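Local atomic coordinates of 5-oxopent-3-ene-1,2,5-tricarboxylate decarboxylase (PDB entry 6IYM), a protein that belongs to the fumarylacetoacetate hydrolase family and binds a magnesium ion through three acidic side chains. Residues A[96-100]-A[153-157]; A[120-124]-A[244-249]. All blocks are in the same frame, centred on the assembly; numbering follows the deposited sequence.

In the fold
Following the chain from the N terminus, strand 96-99 comes first, then the start of strand 121-131, then the end of strand 147-158, and last the loop between strands 236-238 and 260-265. Interaction 1 closes the loop of residues 101-152, and interaction 2 opens inside it and closes far beyond it, so the two cross and do not nest. They meet where strands 121-131 and 147-158 lie antiparallel as neighbours in one sheet, with Asp122 paired to Thr157 and Glu124 to Asp155. Interaction 1 thus ties strand 96-99 to the end of strand 147-158, which carries the magnesium ligand Asp155, and interaction 2 brings the late loop against another strand that supplies a metal ligand.

Interaction 1 (A[96-100]-A[153-157]); sequences LFTKA and INDVT. With MG (magnesium ion), chain C.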
loop_
_atom_site.group_PDB
_atom_site.type_symbol
_atom_site.label_atom_id
_atom_site.label_comp_id
_atom_site.label_asym_id
_atom_site.label_seq_id
_atom_site.Cartn_x
_atom_site.Cartn_y
_atom_site.Cartn_z
ATOM N N LEU A 96 -3.296 8.345 9.416
ATOM C CA LEU A 96 -3.512 7.320 8.364
ATOM C C LEU A 96 -2.178 6.647 8.069
ATOM O O LEU A 96 -1.224 7.352 7.959
ATOM C CB LEU A 96 -4.092 7.962 7.101
ATOM C CG LEU A 96 -5.592 8.243 7.149
ATOM C CD1 LEU A 96 -6.045 9.067 5.951
ATOM C CD2 LEU A 96 -6.393 6.946 7.221
ATOM N N PHE A 97 -2.146 5.317 8.001
ATOM C CA PHE A 97 -0.961 4.512 7.595
ATOM C C PHE A 97 -1.460 3.217 6.945
ATOM O O PHE A 97 -2.698 2.986 6.907
ATOM C CB PHE A 97 -0.056 4.246 8.798
ATOM C CG PHE A 97 -0.822 3.723 9.974
ATOM C CD1 PHE A 97 -1.379 4.594 10.891
ATOM C CD2 PHE A 97 -1.021 2.362 10.128
ATOM C CE1 PHE A 97 -2.112 4.111 11.963
ATOM C CE2 PHE A 97 -1.763 1.883 11.193
ATOM C CZ PHE A 97 -2.307 2.757 12.107
ATOM N N THR A 98 -0.552 2.375 6.446
ATOM C CA THR A 98 -0.970 1.169 5.691
ATOM C C THR A 98 -0.303 -0.090 6.233
ATOM O O THR A 98 0.697 -0.012 7.001
ATOM C CB THR A 98 -0.682 1.371 4.203
ATOM O OG1 THR A 98 0.731 1.367 3.986
ATOM C CG2 THR A 98 -1.297 2.646 3.688
ATOM N N LYS A 99 -0.845 -1.218 5.801
ATOM C CA LYS A 99 -0.290 -2.573 6.030
ATOM C C LYS A 99 -0.128 -3.247 4.671
ATOM O O LYS A 99 -1.122 -3.281 3.954
ATOM C CB LYS A 99 -1.244 -3.394 6.893
ATOM C CG LYS A 99 -1.335 -2.923 8.338
ATOM C CD LYS A 99 -2.485 -3.563 9.052
ATOM C CE LYS A 99 -2.113 -4.901 9.665
ATOM N NZ LYS A 99 -1.219 -4.724 10.843
ATOM N N ALA A 100 1.081 -3.713 4.339
ATOM C CA ALA A 100 1.369 -4.465 3.094
ATOM C C ALA A 100 0.392 -5.628 3.007
ATOM O O ALA A 100 0.089 -6.230 4.038
ATOM C CB ALA A 100 2.787 -4.950 3.056
ATOM N N ILE A 153 -10.560 -6.731 10.875
ATOM C CA ILE A 153 -9.086 -6.701 10.759
ATOM C C ILE A 153 -8.528 -6.783 12.178
ATOM O O ILE A 153 -9.047 -6.084 13.043
ATOM C CB ILE A 153 -8.638 -5.418 10.039
ATOM C CG1 ILE A 153 -8.995 -5.493 8.560
ATOM C CG2 ILE A 153 -7.162 -5.150 10.247
ATOM C CD1 ILE A 153 -8.075 -6.360 7.797
ATOM N N ASN A 154 -7.503 -7.608 12.382
ATOM C CA ASN A 154 -6.611 -7.535 13.561
ATOM C C ASN A 154 -5.345 -6.825 13.087
ATOM O O ASN A 154 -4.544 -7.447 12.330
ATOM C CB ASN A 154 -6.354 -8.913 14.175
ATOM C CG ASN A 154 -5.694 -8.850 15.538
ATOM O OD1 ASN A 154 -5.181 -7.804 15.953
ATOM N ND2 ASN A 154 -5.607 -9.991 16.191
ATOM N N ASP A 155 -5.183 -5.569 13.504
ATOM C CA ASP A 155 -4.027 -4.718 13.125
ATOM C C ASP A 155 -2.894 -5.140 14.044
ATOM O O ASP A 155 -2.559 -4.383 14.959
ATOM C CB ASP A 155 -4.388 -3.220 13.189
ATOM C CG ASP A 155 -3.249 -2.221 12.958
ATOM O OD1 ASP A 155 -2.166 -2.635 12.510
ATOM O OD2 ASP A 155 -3.444 -1.004 13.257
ATOM N N VAL A 156 -2.347 -6.325 13.832
ATOM C CA VAL A 156 -1.224 -6.847 14.666
ATOM C C VAL A 156 -0.037 -5.884 14.473
ATOM O O VAL A 156 0.179 -5.426 13.332
ATOM C CB VAL A 156 -0.857 -8.305 14.321
ATOM C CG1 VAL A 156 0.362 -8.772 15.111
ATOM C CG2 VAL A 156 -2.014 -9.266 14.503
ATOM N N THR A 157 0.683 -5.571 15.553
ATOM C CA THR A 157 1.661 -4.470 15.632
ATOM C C THR A 157 2.867 -4.879 16.491
ATOM O O THR A 157 2.662 -5.432 17.586
ATOM C CB THR A 157 1.016 -3.220 16.245
ATOM O OG1 THR A 157 -0.153 -2.805 15.540
ATOM C CG2 THR A 157 1.992 -2.065 16.329
HETATM MG MG MG C . -4.913 0.021 14.344
#
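Lys99 and Asp155 form the tight part of this contact, a buried salt bridge in which the ammonium NZ donates a hydrogen bond to OD1 of the aspartate at 2.8 Å. The lysine approaches that oxygen on its anti side, 18° out of the carboxylate plane. To get there its chain leaves the backbone with CG beside the backbone N, and bends at both far torsions (chi3 87°, chi4 72°) then turn NZ back onto Asp155 OD1. CD of Lys99 also lies against Asp155 OD1, at 3.6 Å. A long, flexible amine suits this place: NZ also donates to the backbone carbonyls of Lys172 and Phe177, and Val156 O lies 2.9 Å from it, so the buried charge is surrounded by oxygen atoms.

The other carboxylate oxygen, Asp155 OD2, binds the magnesium ion at 2.1 Å and accepts a hydrogen bond from Lys172. One aspartate therefore serves a metal and two lysines with its two oxygens. Its backbone forms the centre of an inverse gamma turn, while the hydroxyl OG1 of Thr157 donates to Asp155 O at 2.9 Å from above the carbonyl plane.

The looser part is at Phe97. Its ring points an edge at the carboxylate, CE2 coming within 3.9 Å of Asp155 OD2 near the ring plane. This is light packing, well suited to an aromatic whose weakly positive rim can face an oxygen, and Phe168 meets the same ring edge-to-face. Neither part opens to solvent, since every touching residue is buried.

With Glu124 and Glu126 supplying the other two protein ligands, Asp155 completes the three-carboxylate magnesium site of this fumarylacetoacetate hydrolase fold, and Lys99 is its second-shell partner.

Interaction 2 (A[120-124]-A[244-249]); sequences QLDYE and GVGHGM. With MG (magnesium ion), chain C.
Tyr123 meets Gly244 through the edge of its ring: the hydroxyl OH donates to Gly244 O at 2.6 Å, lying in the carbonyl plane with a C=O...donor angle of 152°. One face of the ring carries the carboxylate of its neighbour Asp122, whose OD1 sits 3.4 Å above the ring plane, offset toward the rim. Gly246 N approaches the ring obliquely, and the sulfur SD of Met249 is 3.7 Å from the hydroxyl OH of Tyr123. With CG placed between the backbone N and the carbonyl carbon (chi1 53°), the phenol reaches across to the loop, where Arg206 also donates to its oxygen.

The carboxylate of Asp122 holds the loop at the start of its 3-10 segment. OD2 accepts from His247 N at 2.8 Å, a fairly straight bond (154°) that arrives from above the carboxylate plane. OD1 takes a weak bond from Gly246 N at 2.8 Å and a further one from Tyr123 N at 2.9 Å. Aspartate suits this place because its short side chain brings two acceptors up to successive amides. Glycine suits 246, where the carboxylate lies against the backbone, and 244, whose positive phi is readily adopted without a side chain.

Val245 packs its methyl CG2 against CG of Glu124 at 3.6 Å. That glutamate runs on extended to bind the magnesium ion, while its other oxygen, OE1, forms a salt bridge with Arg159.

Arg159 also pairs with Asp122 OD2, so a single guanidinium links the loop-holding aspartate to a metal ligand. Such a concentration of N-H donors and positive charge would be expected to stabilise the carboxylate of Asp122 as an anion, and the shared arginine is consistent with the 244-249 loop and the metal ligand being positioned together.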
loop_
_atom_site.group_PDB
_atom_site.type_symbol
_atom_site.label_atom_id
_atom_site.label_comp_id
_atom_site.label_asym_id
_atom_site.label_seq_id
_atom_site.Cartn_x
_atom_site.Cartn_y
_atom_site.Cartn_z
ATOM N N GLN A 120 7.693 -6.850 21.594
ATOM C CA GLN A 120 6.474 -6.087 21.970
ATOM C C GLN A 120 5.375 -6.304 20.922
ATOM O O GLN A 120 4.807 -5.329 20.442
ATOM C CB GLN A 120 6.838 -4.628 22.188
ATOM C CG GLN A 120 7.905 -4.421 23.269
ATOM C CD GLN A 120 7.995 -2.968 23.648
ATOM O OE1 GLN A 120 7.834 -2.076 22.814
ATOM N NE2 GLN A 120 8.182 -2.712 24.927
ATOM N N LEU A 121 5.090 -7.553 20.580
ATOM C CA LEU A 121 3.992 -7.906 19.653
ATOM C C LEU A 121 2.636 -7.655 20.332
ATOM O O LEU A 121 2.465 -8.093 21.506
ATOM C CB LEU A 121 4.125 -9.365 19.271
ATOM C CG LEU A 121 3.127 -9.811 18.211
ATOM C CD1 LEU A 121 3.338 -9.020 16.930
ATOM C CD2 LEU A 121 3.269 -11.295 17.970
ATOM N N ASP A 122 1.712 -6.981 19.640
ATOM C CA ASP A 122 0.431 -6.520 20.233
ATOM C C ASP A 122 -0.693 -6.747 19.238
ATOM O O ASP A 122 -0.370 -6.886 18.037
ATOM C CB ASP A 122 0.513 -5.050 20.660
ATOM C CG ASP A 122 -0.430 -4.642 21.784
ATOM O OD1 ASP A 122 -1.227 -5.496 22.234
ATOM O OD2 ASP A 122 -0.425 -3.439 22.144
ATOM N N TYR A 123 -1.936 -6.788 19.754
ATOM C CA TYR A 123 -3.203 -6.951 19.010
ATOM C C TYR A 123 -3.902 -5.581 18.872
ATOM O O TYR A 123 -3.681 -4.634 19.676
ATOM C CB TYR A 123 -4.125 -7.956 19.709
ATOM C CG TYR A 123 -4.353 -7.632 21.166
ATOM C CD1 TYR A 123 -5.366 -6.791 21.574
ATOM C CD2 TYR A 123 -3.477 -8.090 22.135
ATOM C CE1 TYR A 123 -5.538 -6.459 22.909
ATOM C CE2 TYR A 123 -3.625 -7.760 23.473
ATOM C CZ TYR A 123 -4.652 -6.925 23.862
ATOM O OH TYR A 123 -4.767 -6.569 25.179
ATOM N N GLU A 124 -4.804 -5.486 17.899
ATOM C CA GLU A 124 -5.786 -4.366 17.772
ATOM C C GLU A 124 -6.979 -4.889 16.973
ATOM O O GLU A 124 -6.823 -5.117 15.769
ATOM C CB GLU A 124 -5.216 -3.147 17.036
ATOM C CG GLU A 124 -4.135 -2.385 17.784
ATOM C CD GLU A 124 -3.730 -1.026 17.205
ATOM O OE1 GLU A 124 -2.892 -0.370 17.833
ATOM O OE2 GLU A 124 -4.201 -0.656 16.103
ATOM N N GLY A 244 -7.668 -1.123 25.459
ATOM C CA GLY A 244 -7.369 -2.465 26.005
ATOM C C GLY A 244 -6.207 -3.157 25.320
ATOM O O GLY A 244 -5.921 -4.340 25.630
ATOM N N VAL A 245 -5.564 -2.441 24.410
ATOM C CA VAL A 245 -4.333 -2.860 23.679
ATOM C C VAL A 245 -3.250 -3.284 24.687
ATOM O O VAL A 245 -3.113 -2.640 25.738
ATOM C CB VAL A 245 -3.951 -1.680 22.759
ATOM C CG1 VAL A 245 -2.485 -1.304 22.781
ATOM C CG2 VAL A 245 -4.464 -1.917 21.350
ATOM N N GLY A 246 -2.522 -4.368 24.408
ATOM C CA GLY A 246 -1.532 -4.923 25.348
ATOM C C GLY A 246 -0.557 -3.853 25.827
ATOM O O GLY A 246 -0.179 -3.856 27.015
ATOM N N HIS A 247 -0.159 -2.962 24.922
ATOM C CA HIS A 247 0.800 -1.854 25.172
ATOM C C HIS A 247 0.243 -0.862 26.204
ATOM O O HIS A 247 1.053 -0.193 26.855
ATOM C CB HIS A 247 1.101 -1.135 23.859
ATOM C CG HIS A 247 2.311 -0.269 23.896
ATOM N ND1 HIS A 247 3.564 -0.774 24.199
ATOM C CD2 HIS A 247 2.472 1.042 23.622
ATOM C CE1 HIS A 247 4.443 0.201 24.133
ATOM N NE2 HIS A 247 3.800 1.324 23.783
ATOM N N GLY A 248 -1.084 -0.745 26.333
ATOM C CA GLY A 248 -1.723 0.327 27.123
ATOM C C GLY A 248 -2.086 -0.159 28.511
ATOM O O GLY A 248 -2.670 0.629 29.281
ATOM N N MET A 249 -1.766 -1.417 28.809
ATOM C CA MET A 249 -2.193 -2.099 30.055
ATOM C C MET A 249 -1.150 -1.766 31.117
ATOM O O MET A 249 -0.024 -1.424 30.737
ATOM C CB MET A 249 -2.327 -3.612 29.833
ATOM C CG MET A 249 -3.622 -4.000 29.118
ATOM S SD MET A 249 -3.767 -5.765 28.702
ATOM C CE MET A 249 -3.903 -6.472 30.353
HETATM MG MG MG C . -4.913 0.021 14.344
#